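Local coordinates for ubiquitin-conjugating enzyme E2-21 kDa (Pichia angusta, PDB 5NL8), which catalyses ubiquitin transfer as an E2 conjugating enzyme, probably through a cysteine thioester, and is probably required for peroxisome biogenesis, at residues K19-T22 with P27-D30; P78-V83 with D123-K128; P149-P154 with L162-D167. One frame throughout, in Å; residues are numbered along the deposited sequence.

Contact 1 (K19-T22 with P27-D30); sequences KELT and PIHD
Glu20 O, in the last turn of helix 6-21, is the carbonyl on which several groups of the returning chain converge. It takes a hydrogen bond from Ser26 OG, while Ile28 CG2 packs against Glu20 O at 3.6 Å and Glu20 O lies obliquely to the imidazole, 3.8 Å from His29 CE1. The next carbonyl meets the same ring differently: Leu21 O lies at the edge of the imidazole, in its plane, 3.2 Å from His29 CE1. His29 NE2 is more distant from Leu21 O and is hydrogen-bonded instead to Glu23 O, a bond that helps hold the ring in this orientation. With CG anti to the carbonyl carbon (chi1 -74°), the ring swings back toward the helix end. The apolar half is built by Ile28, whose CG2 touches Glu20 CB at 3.7 Å and whose CD1 lies 4.0 Å from Glu20 CB, so that both branches press on the same side of one methylene. Leu21 CD2 borders this patch, 4.4 Å from Ile28 CG2. Beyond it the 27-30 turn closes on itself through Asp30 N to Pro27 O (3.0 Å), just before strand 33-38. The contact thus joins the end of the N-terminal helix to the entry of the sheet. Because NE2 donates to one carbonyl and the polarised CE1 edge faces another, the negative end of the helix may somewhat favour a protonated imidazole.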
loop_
_atom_site.group_PDB
_atom_site.type_symbol
_atom_site.label_atom_id
_atom_site.label_comp_id
_atom_site.label_asym_id
_atom_site.label_seq_id
_atom_site.Cartn_x
_atom_site.Cartn_y
_atom_site.Cartn_z
ATOM N N LYS A 19 3.942 16.198 9.555
ATOM C CA LYS A 19 3.624 17.618 9.432
ATOM C C LYS A 19 2.596 17.855 8.332
ATOM O O LYS A 19 1.611 18.569 8.528
ATOM C CB LYS A 19 4.896 18.427 9.157
ATOM C CG LYS A 19 4.698 19.663 8.281
ATOM C CD LYS A 19 4.009 20.801 9.024
ATOM C CE LYS A 19 3.916 22.046 8.150
ATOM N NZ LYS A 19 2.543 22.624 8.134
ATOM N N GLU A 20 2.835 17.246 7.176
ATOM C CA GLU A 20 1.952 17.399 6.032
ATOM C C GLU A 20 0.594 16.764 6.297
ATOM O O GLU A 20 -0.425 17.233 5.794
ATOM C CB GLU A 20 2.588 16.785 4.784
ATOM C CG GLU A 20 3.961 17.350 4.449
ATOM C CD GLU A 20 3.894 18.748 3.861
ATOM O OE1 GLU A 20 3.055 18.979 2.964
ATOM O OE2 GLU A 20 4.678 19.618 4.298
ATOM N N LEU A 21 0.580 15.703 7.095
ATOM C CA LEU A 21 -0.660 14.976 7.357
ATOM C C LEU A 21 -1.651 15.717 8.267
ATOM O O LEU A 21 -2.842 15.750 7.983
ATOM C CB LEU A 21 -0.348 13.605 7.958
ATOM C CG LEU A 21 0.002 12.499 6.959
ATOM C CD1 LEU A 21 0.355 11.215 7.693
ATOM C CD2 LEU A 21 -1.142 12.268 5.979
ATOM N N THR A 22 -1.166 16.296 9.358
ATOM C CA THR A 22 -2.044 16.945 10.330
ATOM C C THR A 22 -2.419 18.346 9.897
ATOM O O THR A 22 -2.043 19.321 10.560
ATOM C CB THR A 22 -1.384 17.035 11.713
ATOM O OG1 THR A 22 -0.036 17.493 11.557
ATOM C CG2 THR A 22 -1.363 15.673 12.399
ATOM N N PRO A 27 -0.474 19.380 -0.142
ATOM C CA PRO A 27 -0.709 18.567 -1.343
ATOM C C PRO A 27 -0.767 17.057 -1.071
ATOM O O PRO A 27 -1.442 16.332 -1.812
ATOM C CB PRO A 27 0.486 18.917 -2.231
ATOM C CG PRO A 27 0.896 20.278 -1.783
ATOM C CD PRO A 27 0.686 20.276 -0.298
ATOM N N ILE A 28 -0.101 16.607 -0.009
ATOM C CA ILE A 28 0.019 15.181 0.300
ATOM C C ILE A 28 -1.328 14.444 0.379
ATOM O O ILE A 28 -1.390 13.235 0.157
ATOM C CB ILE A 28 0.784 14.956 1.633
ATOM C CG1 ILE A 28 1.343 13.531 1.692
ATOM C CG2 ILE A 28 -0.111 15.240 2.841
ATOM C CD1 ILE A 28 2.174 13.240 2.920
ATOM N N HIS A 29 -2.405 15.170 0.668
ATOM C CA HIS A 29 -3.718 14.545 0.818
ATOM C C HIS A 29 -4.270 14.002 -0.498
ATOM O O HIS A 29 -5.130 13.114 -0.499
ATOM C CB HIS A 29 -4.715 15.531 1.426
ATOM C CG HIS A 29 -4.497 15.781 2.882
ATOM N ND1 HIS A 29 -3.662 14.999 3.655
ATOM C CD2 HIS A 29 -5.007 16.718 3.711
ATOM C CE1 HIS A 29 -3.666 15.449 4.893
ATOM N NE2 HIS A 29 -4.475 16.493 4.958
ATOM N N ASP A 30 -3.777 14.526 -1.616
ATOM C CA ASP A 30 -4.247 14.056 -2.909
ATOM C C ASP A 30 -3.277 13.044 -3.519
ATOM O O ASP A 30 -3.505 12.544 -4.625
ATOM C CB ASP A 30 -4.468 15.227 -3.862
ATOM C CG ASP A 30 -5.391 16.289 -3.286
ATOM O OD1 ASP A 30 -6.487 15.925 -2.822
ATOM O OD2 ASP A 30 -5.036 17.490 -3.319
#

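Contact 2 (P78-V83 with D123-K128)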
loop_
_atom_site.group_PDB
_atom_site.type_symbol
_atom_site.label_atom_id
_atom_site.label_comp_id
_atom_site.label_asym_id
_atom_site.label_seq_id
_atom_site.Cartn_x
_atom_site.Cartn_y
_atom_site.Cartn_z
ATOM N N PRO A 78 13.294 0.353 0.458
ATOM C CA PRO A 78 12.535 -0.414 1.452
ATOM C C PRO A 78 11.827 -1.599 0.812
ATOM O O PRO A 78 11.479 -1.529 -0.367
ATOM C CB PRO A 78 11.512 0.597 1.984
ATOM C CG PRO A 78 12.024 1.944 1.564
ATOM C CD PRO A 78 12.767 1.718 0.292
ATOM N N LYS A 79 11.627 -2.671 1.572
ATOM C CA LYS A 79 10.786 -3.771 1.119
ATOM C C LYS A 79 9.378 -3.527 1.639
ATOM O O LYS A 79 9.187 -3.247 2.818
ATOM C CB LYS A 79 11.322 -5.121 1.601
ATOM C CG LYS A 79 12.590 -5.574 0.892
ATOM C CD LYS A 79 13.050 -6.934 1.393
ATOM C CE LYS A 79 14.433 -7.282 0.862
ATOM N NZ LYS A 79 15.067 -8.383 1.641
ATOM N N ILE A 80 8.389 -3.612 0.760
ATOM C CA ILE A 80 7.039 -3.224 1.138
ATOM C C ILE A 80 6.028 -4.299 0.769
ATOM O O ILE A 80 6.125 -4.913 -0.294
ATOM C CB ILE A 80 6.660 -1.876 0.482
ATOM C CG1 ILE A 80 7.662 -0.801 0.909
ATOM C CG2 ILE A 80 5.244 -1.470 0.844
ATOM C CD1 ILE A 80 7.389 0.576 0.367
ATOM N N LYS A 81 5.072 -4.543 1.661
ATOM C CA LYS A 81 4.013 -5.503 1.374
ATOM C C LYS A 81 2.654 -4.998 1.846
ATOM O O LYS A 81 2.567 -4.214 2.787
ATOM C CB LYS A 81 4.317 -6.859 2.026
ATOM C CG LYS A 81 4.151 -6.881 3.544
ATOM C CD LYS A 81 4.298 -8.291 4.110
ATOM C CE LYS A 81 4.018 -8.319 5.608
ATOM N NZ LYS A 81 4.215 -9.672 6.200
ATOM N N PHE A 82 1.594 -5.450 1.177
ATOM C CA PHE A 82 0.234 -5.214 1.648
ATOM C C PHE A 82 -0.100 -6.144 2.811
ATOM O O PHE A 82 0.338 -7.297 2.841
ATOM C CB PHE A 82 -0.781 -5.414 0.519
ATOM C CG PHE A 82 -0.829 -4.280 -0.459
ATOM C CD1 PHE A 82 0.038 -4.242 -1.541
ATOM C CD2 PHE A 82 -1.738 -3.249 -0.297
ATOM C CE1 PHE A 82 -0.003 -3.191 -2.443
ATOM C CE2 PHE A 82 -1.781 -2.194 -1.193
ATOM C CZ PHE A 82 -0.913 -2.166 -2.267
ATOM N N VAL A 83 -0.874 -5.640 3.763
ATOM C CA VAL A 83 -1.359 -6.459 4.869
ATOM C C VAL A 83 -2.565 -7.281 4.417
ATOM O O VAL A 83 -3.645 -6.743 4.179
ATOM C CB VAL A 83 -1.749 -5.603 6.085
ATOM C CG1 VAL A 83 -2.354 -6.476 7.178
ATOM C CG2 VAL A 83 -0.538 -4.836 6.610
ATOM N N ASP A 123 10.889 -5.594 -8.302
ATOM C CA ASP A 123 11.174 -4.886 -9.548
ATOM C C ASP A 123 10.698 -3.441 -9.502
ATOM O O ASP A 123 11.423 -2.530 -9.895
ATOM C CB ASP A 123 10.517 -5.596 -10.736
ATOM C CG ASP A 123 11.196 -6.906 -11.086
ATOM O OD1 ASP A 123 11.912 -7.458 -10.225
ATOM O OD2 ASP A 123 11.001 -7.388 -12.222
ATOM N N ILE A 124 9.477 -3.246 -9.013
ATOM C CA ILE A 124 8.830 -1.936 -9.023
ATOM C C ILE A 124 9.712 -0.858 -8.396
ATOM O O ILE A 124 9.946 0.189 -9.004
ATOM C CB ILE A 124 7.464 -1.973 -8.292
ATOM C CG1 ILE A 124 6.392 -2.619 -9.176
ATOM C CG2 ILE A 124 7.012 -0.567 -7.921
ATOM C CD1 ILE A 124 6.419 -4.127 -9.206
ATOM N N LEU A 125 10.225 -1.124 -7.200
ATOM C CA LEU A 125 11.048 -0.140 -6.510
ATOM C C LEU A 125 12.509 -0.189 -6.939
ATOM O O LEU A 125 13.161 0.851 -7.015
ATOM C CB LEU A 125 10.945 -0.320 -4.994
ATOM C CG LEU A 125 9.733 0.361 -4.353
ATOM C CD1 LEU A 125 9.847 0.359 -2.839
ATOM C CD2 LEU A 125 9.577 1.778 -4.878
ATOM N N GLN A 126 13.027 -1.384 -7.223
ATOM C CA GLN A 126 14.434 -1.507 -7.600
ATOM C C GLN A 126 14.758 -0.714 -8.866
ATOM O O GLN A 126 15.846 -0.152 -8.995
ATOM C CB GLN A 126 14.820 -2.974 -7.793
ATOM C CG GLN A 126 15.656 -3.552 -6.654
ATOM C CD GLN A 126 16.909 -2.739 -6.367
ATOM O OE1 GLN A 126 17.239 -2.475 -5.210
ATOM N NE2 GLN A 126 17.616 -2.344 -7.420
ATOM N N GLN A 127 13.805 -0.655 -9.790
ATOM C CA GLN A 127 14.023 0.035 -11.055
ATOM C C GLN A 127 13.931 1.552 -10.911
ATOM O O GLN A 127 14.493 2.290 -11.718
ATOM C CB GLN A 127 13.020 -0.446 -12.106
ATOM C CG GLN A 127 13.118 -1.929 -12.425
ATOM C CD GLN A 127 14.540 -2.378 -12.700
ATOM O OE1 GLN A 127 15.111 -3.168 -11.947
ATOM N NE2 GLN A 127 15.119 -1.878 -13.786
ATOM N N LYS A 128 13.230 2.019 -9.884
ATOM C CA LYS A 128 13.011 3.452 -9.715
ATOM C C LYS A 128 13.905 4.093 -8.652
ATOM O O LYS A 128 14.313 5.243 -8.797
ATOM C CB LYS A 128 11.542 3.727 -9.371
ATOM C CG LYS A 128 10.593 3.669 -10.560
ATOM C CD LYS A 128 9.448 4.666 -10.407
ATOM C CE LYS A 128 9.891 6.077 -10.787
ATOM N NZ LYS A 128 8.759 7.048 -10.832
#
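Leu125 reaches from helix 122-126 and overlaps Pro78 and Ile80 at the start of strand 79-82 with one branch, CD1. That methyl comes to 3.5 Å from Pro78 O, a van der Waals approach to a carbonyl, and to 4.0 Å from Ile80 CD1. The pyrrolidine ring lies a little further off, with Pro78 CD 4.5 Å from Leu125 CD1. Leu125 carries CG anti to its carbonyl carbon (chi1 -84°) and is extended beyond it (chi2 -169°), which projects CD1 toward the strand. Ile80 is likewise extended along CG1 and CD1, and the two side chains cross at about a right angle, meeting through their end methyls alone. The buried area, 95 Å² for both sides, confirms a narrow contact carried by one leucine. Ile80 also packs on Ile142 of helix 135-147, and Phe82 of the same strand touches Ile142 and Leu146, so the methyl contact borders the main core between sheet and helix. An outermost strand of a four-stranded antiparallel meander, with a short helix directly after the predicted thioester residue Cys121 packed against Pro78, just before the strand, and Ile80 within it, is the layout of the UBC fold beside its catalytic site.

Contact 3 (P149-P154 with L162-D167); sequences PEPLSP and LLKCDD
Leu163 is the first residue of 162-167 to meet the loop, and it does so through CD2. This methyl stands 4.0 Å from Pro149 CB and 4.2 Å from Pro151 CD, bridging two prolines on alternate positions; the side chain crosses the Pro151 ring at about a right angle. CG anti to the backbone N (chi1 -165°) carries the branch out from helix 157-164 toward the loop. Lys164 follows with its aliphatic part: CG lies 3.9 Å and CD 4.0 Å from Pro151 CB. The bend at chi3 (53°) then turns the chain, and NZ is hydrogen-bonded to Asn161 OD1. Next, the helix ends in a Schellman motif, documented by positive phi at Asp166 and by two bonds back into the last turn, Asp167 N to Leu162 O at 2.9 Å and Asp166 N to Leu163 O at 3.0 Å. Asp167, which shares in this closure, is also the N-cap residue of helix 168-181, so the two C-terminal helices of this E2 are joined by a very short link. Tyr171 of that second helix packs on Pro149 too, and the loop itself is tied to Asn112, whose ND2 is hydrogen-bonded to both Glu150 O and Ser153 O.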
loop_
_atom_site.group_PDB
_atom_site.type_symbol
_atom_site.label_atom_id
_atom_site.label_comp_id
_atom_site.label_asym_id
_atom_site.label_seq_id
_atom_site.Cartn_x
_atom_site.Cartn_y
_atom_site.Cartn_z
ATOM N N PRO A 149 -0.450 -0.700 -13.306
ATOM C CA PRO A 149 0.225 -1.996 -13.182
ATOM C C PRO A 149 1.157 -2.257 -14.358
ATOM O O PRO A 149 0.926 -1.734 -15.446
ATOM C CB PRO A 149 -0.932 -3.003 -13.173
ATOM C CG PRO A 149 -2.171 -2.190 -12.914
ATOM C CD PRO A 149 -1.899 -0.851 -13.508
ATOM N N GLU A 150 2.203 -3.046 -14.135
ATOM C CA GLU A 150 3.053 -3.491 -15.231
ATOM C C GLU A 150 2.991 -5.007 -15.374
ATOM O O GLU A 150 3.529 -5.741 -14.541
ATOM C CB GLU A 150 4.500 -3.031 -15.031
ATOM C CG GLU A 150 5.022 -3.148 -13.613
ATOM C CD GLU A 150 5.261 -1.796 -12.977
ATOM O OE1 GLU A 150 6.380 -1.561 -12.471
ATOM O OE2 GLU A 150 4.329 -0.965 -12.985
ATOM N N PRO A 151 2.329 -5.484 -16.439
ATOM C CA PRO A 151 2.193 -6.920 -16.713
ATOM C C PRO A 151 3.525 -7.596 -17.047
ATOM O O PRO A 151 3.545 -8.793 -17.322
ATOM C CB PRO A 151 1.243 -6.960 -17.916
ATOM C CG PRO A 151 1.382 -5.619 -18.558
ATOM C CD PRO A 151 1.617 -4.662 -17.431
ATOM N N LEU A 152 4.616 -6.836 -17.020
ATOM C CA LEU A 152 5.948 -7.390 -17.236
ATOM C C LEU A 152 6.401 -8.257 -16.062
ATOM O O LEU A 152 7.015 -9.306 -16.260
ATOM C CB LEU A 152 6.964 -6.268 -17.474
ATOM C CG LEU A 152 7.007 -5.628 -18.865
ATOM C CD1 LEU A 152 8.350 -4.953 -19.108
ATOM C CD2 LEU A 152 6.719 -6.658 -19.950
ATOM N N SER A 153 6.097 -7.821 -14.842
ATOM C CA SER A 153 6.533 -8.538 -13.642
ATOM C C SER A 153 5.367 -8.939 -12.732
ATOM O O SER A 153 5.163 -8.339 -11.676
ATOM C CB SER A 153 7.534 -7.683 -12.862
ATOM O OG SER A 153 7.170 -6.313 -12.892
ATOM N N PRO A 154 4.611 -9.976 -13.132
ATOM C CA PRO A 154 3.390 -10.385 -12.430
ATOM C C PRO A 154 3.618 -11.328 -11.245
ATOM O O PRO A 154 4.465 -12.219 -11.308
ATOM C CB PRO A 154 2.601 -11.100 -13.523
ATOM C CG PRO A 154 3.662 -11.734 -14.362
ATOM C CD PRO A 154 4.849 -10.797 -14.334
ATOM N N LEU A 162 -5.880 -10.677 -17.337
ATOM C CA LEU A 162 -7.085 -9.887 -17.551
ATOM C C LEU A 162 -6.695 -8.548 -18.152
ATOM O O LEU A 162 -7.323 -8.070 -19.097
ATOM C CB LEU A 162 -7.854 -9.681 -16.244
ATOM C CG LEU A 162 -8.855 -10.770 -15.850
ATOM C CD1 LEU A 162 -9.422 -10.478 -14.479
ATOM C CD2 LEU A 162 -9.969 -10.889 -16.881
ATOM N N LEU A 163 -5.633 -7.963 -17.611
ATOM C CA LEU A 163 -5.139 -6.685 -18.103
ATOM C C LEU A 163 -4.530 -6.829 -19.500
ATOM O O LEU A 163 -4.699 -5.957 -20.352
ATOM C CB LEU A 163 -4.114 -6.106 -17.127
ATOM C CG LEU A 163 -3.760 -4.631 -17.305
ATOM C CD1 LEU A 163 -4.889 -3.755 -16.788
ATOM C CD2 LEU A 163 -2.458 -4.307 -16.594
ATOM N N LYS A 164 -3.835 -7.936 -19.736
ATOM C CA LYS A 164 -3.183 -8.175 -21.023
ATOM C C LYS A 164 -4.195 -8.431 -22.140
ATOM O O LYS A 164 -3.911 -8.186 -23.312
ATOM C CB LYS A 164 -2.207 -9.350 -20.914
ATOM C CG LYS A 164 -0.765 -8.931 -20.654
ATOM C CD LYS A 164 0.079 -10.097 -20.159
ATOM C CE LYS A 164 -0.011 -11.291 -21.091
ATOM N NZ LYS A 164 0.610 -12.504 -20.491
ATOM N N CYS A 165 -5.373 -8.926 -21.771
ATOM C CA CYS A 165 -6.455 -9.142 -22.729
ATOM C C CYS A 165 -7.372 -7.931 -22.786
ATOM O O CYS A 165 -8.396 -7.954 -23.467
ATOM C CB CYS A 165 -7.271 -10.383 -22.365
ATOM S SG CYS A 165 -6.341 -11.920 -22.338
ATOM N N ASP A 166 -6.996 -6.888 -22.051
ATOM C CA ASP A 166 -7.776 -5.657 -21.951
ATOM C C ASP A 166 -9.245 -5.925 -21.612
ATOM O O ASP A 166 -10.148 -5.334 -22.203
ATOM C CB ASP A 166 -7.668 -4.854 -23.249
ATOM C CG ASP A 166 -7.819 -3.361 -23.024
ATOM O OD1 ASP A 166 -6.868 -2.739 -22.499
ATOM O OD2 ASP A 166 -8.883 -2.808 -23.374
ATOM N N ASP A 167 -9.469 -6.828 -20.661
ATOM C CA ASP A 167 -10.806 -7.078 -20.133
ATOM C C ASP A 167 -11.029 -6.221 -18.885
ATOM O O ASP A 167 -10.933 -6.705 -17.759
ATOM C CB ASP A 167 -10.993 -8.563 -19.809
ATOM C CG ASP A 167 -12.457 -8.955 -19.676
ATOM O OD1 ASP A 167 -13.297 -8.072 -19.405
ATOM O OD2 ASP A 167 -12.767 -10.153 -19.845
#

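Contacts 2 and 3 are neighbours, with centres 18 Å apart, and they touch directly: Ile124 CG1 lies 3.5 Å from Glu150 OE1, and Asp123 OD2 lies 3.5 Å from Ser153 CB. Both lie near the predicted thioester residue, Cys121. The side chain of Leu125 is about 9 Å from that of Cys121, and that of Pro149 about 10 Å, while Ser153 touches the cysteine itself. Contact 1 is remote from this region. Its centre is 22 Å from that of contact 2 and 32 Å from that of contact 3, with nearest atoms about 14 and 16 Å away, consistent with a structural contact distant from the active site. Along the chain the three follow in series.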